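Long-range contact in ribonuclease mar1, putative (Trypanosoma cruzi, PDB 1YZV), which is of unknown function but belongs to the isochorismatase superfamily and probably acts as a hydrolase on a small substrate not yet identified: residues F23-I28 with Y63-Q68. Sequence-based numbering, arbitrary orientation.
Sequences FFCCDI and YIVTEQ
Thr66 OG1 donates a short hydrogen bond to Asp27 OD1 (2.7 Å), reaching that oxygen from its syn side, 31° out of the carboxylate plane. With chi1 at 56° the threonine hydroxyl sits over its own backbone, flanked by N and C, and is turned to the Asp27 carboxylate; Thr66 shares its sheet face with Phe24, Ile64 and Cys26. The other carboxylate oxygen, Asp27 OD2, lies 3.5 Å from Gln68 CB and forms a salt bridge with Lys91, whose ammonium group also binds Gln68 OE1. Thr66 O takes a weak, bent bond from Asp27 N, and a water that donates to Thr66 O accepts from Ile28 N, which carries the pairing past the end of strand 20-26. Before this end the two strand axes run parallel within 17°, and the ladder is Ile64 N to Phe23 O (2.8 Å), Cys25 N to Ile64 O (2.8 Å) and Thr66 N to Cys25 O (3.2 Å). Ile64 runs alongside the Phe24 ring, its CD1 3.5 Å from Phe24 CE1; helix 120-133 covers Phe24 and Cys26. On the reverse face Tyr63 spans two neighbours, CD2 touching Phe23 CB and CE1 approaching Cys25 CB (4.1 Å), while its hydroxyl bonds to Ala46 O of helix 39-56. These two inner strands, joined through helix 39-56 in a beta-alpha-beta crossover, belong to the parallel 3-2-1-4-5-6 sheet of the Rossmann-like isochorismatase fold, and the Asp27-Lys91 pair beside Cys123 is consistent with the Asp-Lys-Cys catalytic triad of that superfamily.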
loop_
_atom_site.group_PDB
_atom_site.type_symbol
_atom_site.label_atom_id
_atom_site.label_comp_id
_atom_site.label_asym_id
_atom_site.label_seq_id
_atom_site.Cartn_x
_atom_site.Cartn_y
_atom_site.Cartn_z
ATOM N N PHE A 23 21.777 -13.816 7.519
ATOM C CA PHE A 23 21.910 -12.526 6.916
ATOM C C PHE A 23 22.370 -12.758 5.474
ATOM O O PHE A 23 23.485 -13.234 5.223
ATOM C CB PHE A 23 22.895 -11.668 7.724
ATOM C CG PHE A 23 22.368 -11.259 9.068
ATOM C CD1 PHE A 23 21.598 -10.106 9.213
ATOM C CD2 PHE A 23 22.638 -12.022 10.186
ATOM C CE1 PHE A 23 21.048 -9.789 10.421
ATOM C CE2 PHE A 23 21.990 -11.756 11.385
ATOM C CZ PHE A 23 21.250 -10.619 11.521
ATOM N N PHE A 24 21.481 -12.444 4.538
ATOM C CA PHE A 24 21.751 -12.576 3.097
ATOM C C PHE A 24 22.116 -11.236 2.473
ATOM O O PHE A 24 21.249 -10.395 2.232
ATOM C CB PHE A 24 20.546 -13.115 2.363
ATOM C CG PHE A 24 20.400 -14.624 2.395
ATOM C CD1 PHE A 24 20.915 -15.388 3.421
ATOM C CD2 PHE A 24 19.736 -15.279 1.365
ATOM C CE1 PHE A 24 20.829 -16.767 3.385
ATOM C CE2 PHE A 24 19.622 -16.649 1.333
ATOM C CZ PHE A 24 20.148 -17.399 2.362
ATOM N N CYS A 25 23.403 -11.105 2.166
ATOM C CA CYS A 25 24.005 -9.934 1.548
ATOM C C CYS A 25 24.133 -10.176 0.026
ATOM O O CYS A 25 25.001 -10.897 -0.444
ATOM C CB CYS A 25 25.377 -9.724 2.174
ATOM S SG CYS A 25 26.320 -8.317 1.561
ATOM N N CYS A 26 23.193 -9.627 -0.705
ATOM C CA CYS A 26 23.004 -9.890 -2.127
ATOM C C CYS A 26 23.830 -8.958 -3.006
ATOM O O CYS A 26 23.468 -7.802 -3.189
ATOM C CB CYS A 26 21.532 -9.701 -2.472
ATOM S SG CYS A 26 20.962 -10.549 -3.863
ATOM N N ASP A 27 24.950 -9.459 -3.514
ATOM C CA ASP A 27 25.614 -8.861 -4.699
ATOM C C ASP A 27 25.951 -7.347 -4.581
ATOM O O ASP A 27 25.780 -6.575 -5.533
ATOM C CB ASP A 27 24.722 -9.092 -5.937
ATOM C CG ASP A 27 24.456 -10.566 -6.238
ATOM O OD1 ASP A 27 24.940 -11.480 -5.502
ATOM O OD2 ASP A 27 23.552 -10.802 -7.100
ATOM N N ILE A 28 26.509 -6.940 -3.442
ATOM C CA ILE A 28 26.909 -5.553 -3.251
ATOM C C ILE A 28 28.344 -5.428 -3.741
ATOM O O ILE A 28 29.283 -5.420 -2.949
ATOM C CB ILE A 28 26.775 -5.092 -1.792
ATOM C CG1 ILE A 28 25.306 -5.299 -1.339
ATOM C CG2 ILE A 28 27.173 -3.615 -1.656
ATOM C CD1 ILE A 28 25.008 -4.843 0.058
ATOM N N TYR A 63 26.143 -15.558 8.151
ATOM C CA TYR A 63 26.278 -14.422 7.218
ATOM C C TYR A 63 26.707 -14.972 5.854
ATOM O O TYR A 63 27.845 -15.460 5.696
ATOM C CB TYR A 63 27.322 -13.432 7.778
ATOM C CG TYR A 63 27.268 -12.022 7.245
ATOM C CD1 TYR A 63 27.804 -11.702 5.984
ATOM C CD2 TYR A 63 26.669 -11.002 7.974
ATOM C CE1 TYR A 63 27.725 -10.428 5.467
ATOM C CE2 TYR A 63 26.619 -9.694 7.459
ATOM C CZ TYR A 63 27.184 -9.420 6.214
ATOM O OH TYR A 63 27.141 -8.142 5.705
ATOM N N ILE A 64 25.803 -14.831 4.886
ATOM C CA ILE A 64 25.917 -15.360 3.547
ATOM C C ILE A 64 25.980 -14.249 2.516
ATOM O O ILE A 64 25.132 -13.343 2.493
ATOM C CB ILE A 64 24.700 -16.305 3.242
ATOM C CG1 ILE A 64 24.648 -17.342 4.356
ATOM C CG2 ILE A 64 24.785 -16.858 1.813
ATOM C CD1 ILE A 64 23.789 -18.459 4.130
ATOM N N VAL A 65 27.055 -14.272 1.729
ATOM C CA VAL A 65 27.310 -13.288 0.681
ATOM C C VAL A 65 27.314 -13.995 -0.677
ATOM O O VAL A 65 27.940 -15.065 -0.853
ATOM C CB VAL A 65 28.673 -12.606 0.882
ATOM C CG1 VAL A 65 28.858 -11.485 -0.111
ATOM C CG2 VAL A 65 28.816 -12.103 2.340
ATOM N N THR A 66 26.608 -13.412 -1.639
ATOM C CA THR A 66 26.750 -13.851 -3.022
ATOM C C THR A 66 27.344 -12.738 -3.878
ATOM O O THR A 66 27.302 -11.557 -3.531
ATOM C CB THR A 66 25.419 -14.301 -3.630
ATOM O OG1 THR A 66 24.449 -13.235 -3.526
ATOM C CG2 THR A 66 24.943 -15.555 -2.931
ATOM N N GLU A 67 28.005 -13.159 -4.943
ATOM C CA GLU A 67 28.521 -12.259 -5.946
ATOM C C GLU A 67 28.057 -12.769 -7.274
ATOM O O GLU A 67 28.298 -13.941 -7.626
ATOM C CB GLU A 67 30.034 -12.222 -5.852
ATOM C CG GLU A 67 30.541 -11.730 -4.487
ATOM C CD GLU A 67 32.060 -11.742 -4.310
ATOM O OE1 GLU A 67 32.731 -12.513 -5.009
ATOM O OE2 GLU A 67 32.570 -11.054 -3.365
ATOM N N GLN A 68 27.376 -11.907 -8.006
ATOM C CA GLN A 68 26.912 -12.215 -9.358
ATOM C C GLN A 68 28.063 -12.050 -10.339
ATOM O O GLN A 68 28.718 -11.009 -10.357
ATOM C CB GLN A 68 25.789 -11.283 -9.776
ATOM C CG GLN A 68 25.251 -11.505 -11.163
ATOM C CD GLN A 68 24.337 -12.714 -11.273
ATOM O OE1 GLN A 68 23.906 -13.277 -10.255
ATOM N NE2 GLN A 68 23.962 -13.063 -12.512
HETATM O O HOH W 1 28.010 -9.174 -2.073
#